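Side-chain contacts in invasion-associated protein B (Bartonella henselae, PDB 3DTD), which is of unknown biochemical function but is probably associated with bacterial invasion of host cells: residues G74-P79 with L148-N153; V88-D93 with I99-R104. One frame throughout, in Å; residues are numbered along the deposited sequence.

How the interactions relate
Following the chain from the N terminus, strand 72-78 comes first and supplies 74-79 to interaction 1, whose partner, 148-153, arrives only after 68 further residues. Interaction 2 is nested wholly inside that long loop: strand 88-92 turns back through a five-residue connection onto strand 98-101, closing a local hairpin. The larger closure packs strand 72-78 of the seven-stranded antiparallel sheet against strand 144-151 of the four-stranded one, in which strand 144-151 and the hairpin's outer strand 98-101 form opposite edges within this chain. The two contacts lie about 10 Å apart between centres and touch where Leu76 meets Leu90, Val78 meets Ile103 and Leu152 meets Val92.

Interaction 1: residues G74-P79 with L148-N153; sequences GNLTVP and LFVQLN
Two antiparallel sheets pack face to face through Leu76 and Val150, with a second touch between Pro79, just past the end of strand 72-78, and Leu148. The contact is wholly apolar and consists of these two separate touches. At the first, the methyl CD1 of Leu76 lies 4.2 Å from CG2 of Val150, the two side chains running past each other in opposite directions rather than meeting end on. The Leu76 side chain leaves its strand toward 148-153, and with CG anti to the backbone nitrogen (chi1 174°) CD1 is the methyl that reaches Val150. Val150 uses the methyl that stands beside its backbone nitrogen. At the second touch the side chains reach toward each other: CD2 of Leu148 comes against the CG and CD atoms of the Pro79 ring, 3.8 Å from CD and 3.9 Å from CG.

The strands carrying Leu76 and Val150 belong to different sheets, and even the nearest alpha carbons, those of Leu76 and Val150, are 9.6 Å apart, too far for backbone pairing. Strand 72-78 sits inside the seven-stranded sheet, its backbone bonded to strands 58-66 and 110-117, whereas strand 144-151 is, within this chain, an edge of the four-stranded one. The touching parts run roughly antiparallel, 151° apart, and bury just 109 Å² between them, so neighbours supply much of the packing: Leu76 also meets Val60, Met62 and Leu133, and Val150 rests on Arg49 and Glu51. Next to Val150, Gln151 is held by polar contacts: its backbone nitrogen bonds to Glu51, and its OE1 to the backbone nitrogen of Thr28 in a second subunit.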
loop_
_atom_site.group_PDB
_atom_site.type_symbol
_atom_site.label_atom_id
_atom_site.label_comp_id
_atom_site.label_asym_id
_atom_site.label_seq_id
_atom_site.Cartn_x
_atom_site.Cartn_y
_atom_site.Cartn_z
ATOM N N GLY C 74 -17.736 -2.550 38.748
ATOM C CA GLY C 74 -17.008 -2.680 37.493
ATOM C C GLY C 74 -15.870 -1.694 37.349
ATOM O O GLY C 74 -15.176 -1.385 38.318
ATOM N N ASN C 75 -15.687 -1.189 36.131
ATOM C CA ASN C 75 -14.562 -0.313 35.821
ATOM C C ASN C 75 -14.917 0.915 35.004
ATOM O O ASN C 75 -15.725 0.856 34.076
ATOM C CB ASN C 75 -13.450 -1.097 35.111
ATOM C CG ASN C 75 -12.751 -2.082 36.032
ATOM O OD1 ASN C 75 -12.178 -1.700 37.055
ATOM N ND2 ASN C 75 -12.798 -3.358 35.672
ATOM N N LEU C 76 -14.281 2.022 35.361
ATOM C CA LEU C 76 -14.342 3.251 34.605
ATOM C C LEU C 76 -12.987 3.457 33.927
ATOM O O LEU C 76 -11.948 3.337 34.568
ATOM C CB LEU C 76 -14.668 4.412 35.549
ATOM C CG LEU C 76 -14.675 5.860 35.062
ATOM C CD1 LEU C 76 -15.859 6.132 34.160
ATOM C CD2 LEU C 76 -14.698 6.791 36.259
ATOM N N THR C 77 -13.004 3.738 32.627
ATOM C CA THR C 77 -11.786 4.047 31.885
ATOM C C THR C 77 -11.719 5.554 31.662
ATOM O O THR C 77 -12.640 6.138 31.104
ATOM C CB THR C 77 -11.726 3.299 30.534
ATOM O OG1 THR C 77 -11.945 1.899 30.746
ATOM C CG2 THR C 77 -10.370 3.493 29.866
ATOM N N VAL C 78 -10.636 6.173 32.129
ATOM C CA VAL C 78 -10.431 7.624 32.020
ATOM C C VAL C 78 -9.203 7.901 31.129
ATOM O O VAL C 78 -8.440 6.974 30.847
ATOM C CB VAL C 78 -10.318 8.314 33.436
ATOM C CG1 VAL C 78 -11.601 8.123 34.251
ATOM C CG2 VAL C 78 -9.105 7.830 34.210
ATOM N N PRO C 79 -9.023 9.157 30.655
ATOM C CA PRO C 79 -7.864 9.464 29.800
ATOM C C PRO C 79 -6.486 9.312 30.451
ATOM O O PRO C 79 -6.370 9.215 31.669
ATOM C CB PRO C 79 -8.075 10.942 29.428
ATOM C CG PRO C 79 -9.488 11.220 29.695
ATOM C CD PRO C 79 -9.883 10.343 30.829
ATOM N N LEU C 148 -15.777 16.013 32.158
ATOM C CA LEU C 148 -16.063 14.649 31.721
ATOM C C LEU C 148 -17.240 14.041 32.482
ATOM O O LEU C 148 -17.458 14.341 33.654
ATOM C CB LEU C 148 -14.823 13.767 31.870
ATOM C CG LEU C 148 -13.881 13.484 30.694
ATOM C CD1 LEU C 148 -13.607 14.691 29.804
ATOM C CD2 LEU C 148 -12.590 12.918 31.249
ATOM N N PHE C 149 -17.989 13.181 31.798
ATOM C CA PHE C 149 -19.198 12.571 32.344
ATOM C C PHE C 149 -19.523 11.269 31.626
ATOM O O PHE C 149 -18.981 10.983 30.557
ATOM C CB PHE C 149 -20.407 13.531 32.261
ATOM C CG PHE C 149 -20.591 14.162 30.908
ATOM C CD1 PHE C 149 -21.272 13.492 29.893
ATOM C CD2 PHE C 149 -20.074 15.428 30.646
ATOM C CE1 PHE C 149 -21.424 14.067 28.647
ATOM C CE2 PHE C 149 -20.221 16.009 29.400
ATOM C CZ PHE C 149 -20.890 15.328 28.403
ATOM N N VAL C 150 -20.408 10.483 32.232
ATOM C CA VAL C 150 -21.042 9.351 31.570
ATOM C C VAL C 150 -22.545 9.649 31.518
ATOM O O VAL C 150 -23.148 9.976 32.536
ATOM C CB VAL C 150 -20.758 8.008 32.307
ATOM C CG1 VAL C 150 -21.455 6.845 31.622
ATOM C CG2 VAL C 150 -19.259 7.736 32.375
ATOM N N GLN C 151 -23.133 9.572 30.326
ATOM C CA GLN C 151 -24.563 9.819 30.155
ATOM C C GLN C 151 -25.356 8.607 30.631
ATOM O O GLN C 151 -25.011 7.468 30.311
ATOM C CB GLN C 151 -24.887 10.136 28.699
ATOM C CG GLN C 151 -24.214 11.382 28.158
ATOM C CD GLN C 151 -24.559 11.641 26.708
ATOM O OE1 GLN C 151 -25.585 12.245 26.402
ATOM N NE2 GLN C 151 -23.696 11.189 25.803
ATOM N N LEU C 152 -26.416 8.863 31.394
ATOM C CA LEU C 152 -27.155 7.804 32.083
ATOM C C LEU C 152 -28.491 7.413 31.440
ATOM O O LEU C 152 -29.241 6.628 32.013
ATOM C CB LEU C 152 -27.363 8.173 33.561
ATOM C CG LEU C 152 -26.117 8.399 34.424
ATOM C CD1 LEU C 152 -26.513 8.995 35.770
ATOM C CD2 LEU C 152 -25.298 7.114 34.609
ATOM N N ASN C 153 -28.787 7.956 30.261
ATOM C CA ASN C 153 -30.016 7.606 29.543
ATOM C C ASN C 153 -30.031 6.133 29.136
ATOM O O ASN C 153 -29.232 5.695 28.307
ATOM C CB ASN C 153 -30.235 8.504 28.321
ATOM C CG ASN C 153 -31.561 8.231 27.627
ATOM O OD1 ASN C 153 -31.620 7.503 26.638
ATOM N ND2 ASN C 153 -32.636 8.795 28.163
#

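Interaction 2: residues V88-D93 with I99-R104; sequences VRLQVD and IETGIR
Leu90 and Thr101 meet at a slant on the inward face of a beta hairpin, CD1 of the leucine 3.8 Å from CG2 of the threonine. Thr101 turns OG1 anti to its backbone nitrogen (chi1 174°), which leaves CG2 between that nitrogen and the carbonyl carbon, where it meets Leu90 CD1 and also lies close to the carbonyl oxygen of Val88, while OG1 bonds to the carbonyl of Pro114. Directly paired with Leu90, Ile99 lies alongside it, the two CB atoms 4.2 Å apart. Val88 extends the same face, reaching CG1 of Ile103 with its CG2 at 4.4 Å. On the other face, Arg89 runs out extended beside Glu100, their charged groups not in contact; its NH1 instead makes a bent bond, 136° at the hydrogen, to OE1 of Gln91 from above the amide plane.

Beneath these side chains, Val88 and Leu90 each exchange two backbone hydrogen bonds with Thr101 and Ile99 respectively. The bond from Leu90 N to Ile99 O, at 2.7 Å, is almost straight (179°). The backbone bonds thus set the register, and the apolar face turns toward Val113, Ile115 and Phe117 of strand 110-117, leaving the charged side chains on the reverse, more exposed face.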
loop_
_atom_site.group_PDB
_atom_site.type_symbol
_atom_site.label_atom_id
_atom_site.label_comp_id
_atom_site.label_asym_id
_atom_site.label_seq_id
_atom_site.Cartn_x
_atom_site.Cartn_y
_atom_site.Cartn_z
ATOM N N VAL C 88 -10.353 10.230 41.938
ATOM C CA VAL C 88 -11.369 10.453 40.919
ATOM C C VAL C 88 -12.719 10.501 41.631
ATOM O O VAL C 88 -13.115 9.545 42.304
ATOM C CB VAL C 88 -11.353 9.346 39.823
ATOM C CG1 VAL C 88 -12.518 9.519 38.846
ATOM C CG2 VAL C 88 -10.023 9.351 39.068
ATOM N N ARG C 89 -13.404 11.632 41.492
ATOM C CA ARG C 89 -14.679 11.882 42.154
ATOM C C ARG C 89 -15.843 11.604 41.200
ATOM O O ARG C 89 -15.862 12.093 40.071
ATOM C CB ARG C 89 -14.713 13.329 42.656
ATOM C CG ARG C 89 -15.964 13.744 43.420
ATOM C CD ARG C 89 -15.869 15.210 43.816
ATOM N NE ARG C 89 -17.042 15.670 44.555
ATOM C CZ ARG C 89 -18.063 16.333 44.015
ATOM N NH1 ARG C 89 -18.070 16.622 42.717
ATOM N NH2 ARG C 89 -19.082 16.712 44.778
ATOM N N LEU C 90 -16.798 10.805 41.666
ATOM C CA LEU C 90 -17.994 10.461 40.898
ATOM C C LEU C 90 -19.240 11.033 41.567
ATOM O O LEU C 90 -19.473 10.805 42.754
ATOM C CB LEU C 90 -18.131 8.941 40.762
ATOM C CG LEU C 90 -17.311 8.195 39.702
ATOM C CD1 LEU C 90 -15.892 7.909 40.167
ATOM C CD2 LEU C 90 -18.006 6.900 39.342
ATOM N N GLN C 91 -20.041 11.766 40.800
ATOM C CA GLN C 91 -21.249 12.398 41.322
ATOM C C GLN C 91 -22.405 12.294 40.331
ATOM O O GLN C 91 -22.260 12.646 39.162
ATOM C CB GLN C 91 -20.974 13.869 41.661
ATOM C CG GLN C 91 -22.124 14.581 42.367
ATOM C CD GLN C 91 -21.878 16.068 42.561
ATOM O OE1 GLN C 91 -21.072 16.681 41.857
ATOM N NE2 GLN C 91 -22.584 16.657 43.515
ATOM N N VAL C 92 -23.550 11.811 40.803
ATOM C CA VAL C 92 -24.753 11.799 39.980
ATOM C C VAL C 92 -25.340 13.206 39.959
ATOM O O VAL C 92 -25.895 13.677 40.960
ATOM C CB VAL C 92 -25.815 10.791 40.463
ATOM C CG1 VAL C 92 -26.874 10.607 39.398
ATOM C CG2 VAL C 92 -25.181 9.462 40.809
ATOM N N ASP C 93 -25.186 13.858 38.806
ATOM C CA ASP C 93 -25.607 15.241 38.572
ATOM C C ASP C 93 -25.054 16.208 39.624
ATOM O O ASP C 93 -23.839 16.366 39.733
ATOM C CB ASP C 93 -27.134 15.341 38.415
ATOM C CG ASP C 93 -27.656 14.531 37.238
ATOM O OD1 ASP C 93 -27.169 14.722 36.100
ATOM O OD2 ASP C 93 -28.562 13.703 37.452
ATOM N N ILE C 99 -19.103 9.545 45.252
ATOM C CA ILE C 99 -18.113 8.491 45.466
ATOM C C ILE C 99 -16.718 9.039 45.165
ATOM O O ILE C 99 -16.510 9.733 44.169
ATOM C CB ILE C 99 -18.424 7.237 44.593
ATOM C CG1 ILE C 99 -19.384 6.305 45.324
ATOM C CG2 ILE C 99 -17.156 6.446 44.220
ATOM C CD1 ILE C 99 -19.837 5.151 44.471
ATOM N N GLU C 100 -15.767 8.747 46.046
ATOM C CA GLU C 100 -14.374 9.076 45.781
ATOM C C GLU C 100 -13.531 7.808 45.732
ATOM O O GLU C 100 -13.484 7.039 46.692
ATOM C CB GLU C 100 -13.839 10.063 46.815
ATOM C CG GLU C 100 -13.055 11.196 46.190
ATOM C CD GLU C 100 -12.731 12.300 47.170
ATOM O OE1 GLU C 100 -13.193 13.439 46.943
ATOM O OE2 GLU C 100 -12.017 12.033 48.162
ATOM N N THR C 101 -12.891 7.592 44.590
ATOM C CA THR C 101 -12.076 6.403 44.340
ATOM C C THR C 101 -10.837 6.819 43.534
ATOM O O THR C 101 -10.624 8.005 43.304
ATOM C CB THR C 101 -12.904 5.264 43.648
ATOM O OG1 THR C 101 -12.046 4.172 43.287
ATOM C CG2 THR C 101 -13.636 5.778 42.407
ATOM N N GLY C 102 -10.012 5.860 43.125
ATOM C CA GLY C 102 -8.783 6.179 42.407
ATOM C C GLY C 102 -8.441 5.225 41.282
ATOM O O GLY C 102 -9.031 4.152 41.168
ATOM N N ILE C 103 -7.484 5.638 40.450
ATOM C CA ILE C 103 -6.927 4.810 39.374
ATOM C C ILE C 103 -6.158 3.634 39.972
ATOM O O ILE C 103 -5.340 3.820 40.870
ATOM C CB ILE C 103 -6.008 5.654 38.427
ATOM C CG1 ILE C 103 -6.835 6.705 37.681
ATOM C CG2 ILE C 103 -5.245 4.771 37.429
ATOM C CD1 ILE C 103 -6.017 7.783 36.992
ATOM N N ARG C 104 -6.454 2.426 39.495
ATOM C CA ARG C 104 -5.745 1.224 39.919
ATOM C C ARG C 104 -4.510 0.987 39.044
ATOM O O ARG C 104 -3.425 0.645 39.542
ATOM C CB ARG C 104 -6.676 0.007 39.858
ATOM C CG ARG C 104 -6.017 -1.305 40.251
ATOM C CD ARG C 104 -7.016 -2.354 40.694
ATOM N NE ARG C 104 -6.337 -3.493 41.313
ATOM C CZ ARG C 104 -5.939 -4.582 40.659
ATOM N NH1 ARG C 104 -6.159 -4.701 39.352
ATOM N NH2 ARG C 104 -5.321 -5.558 41.314
#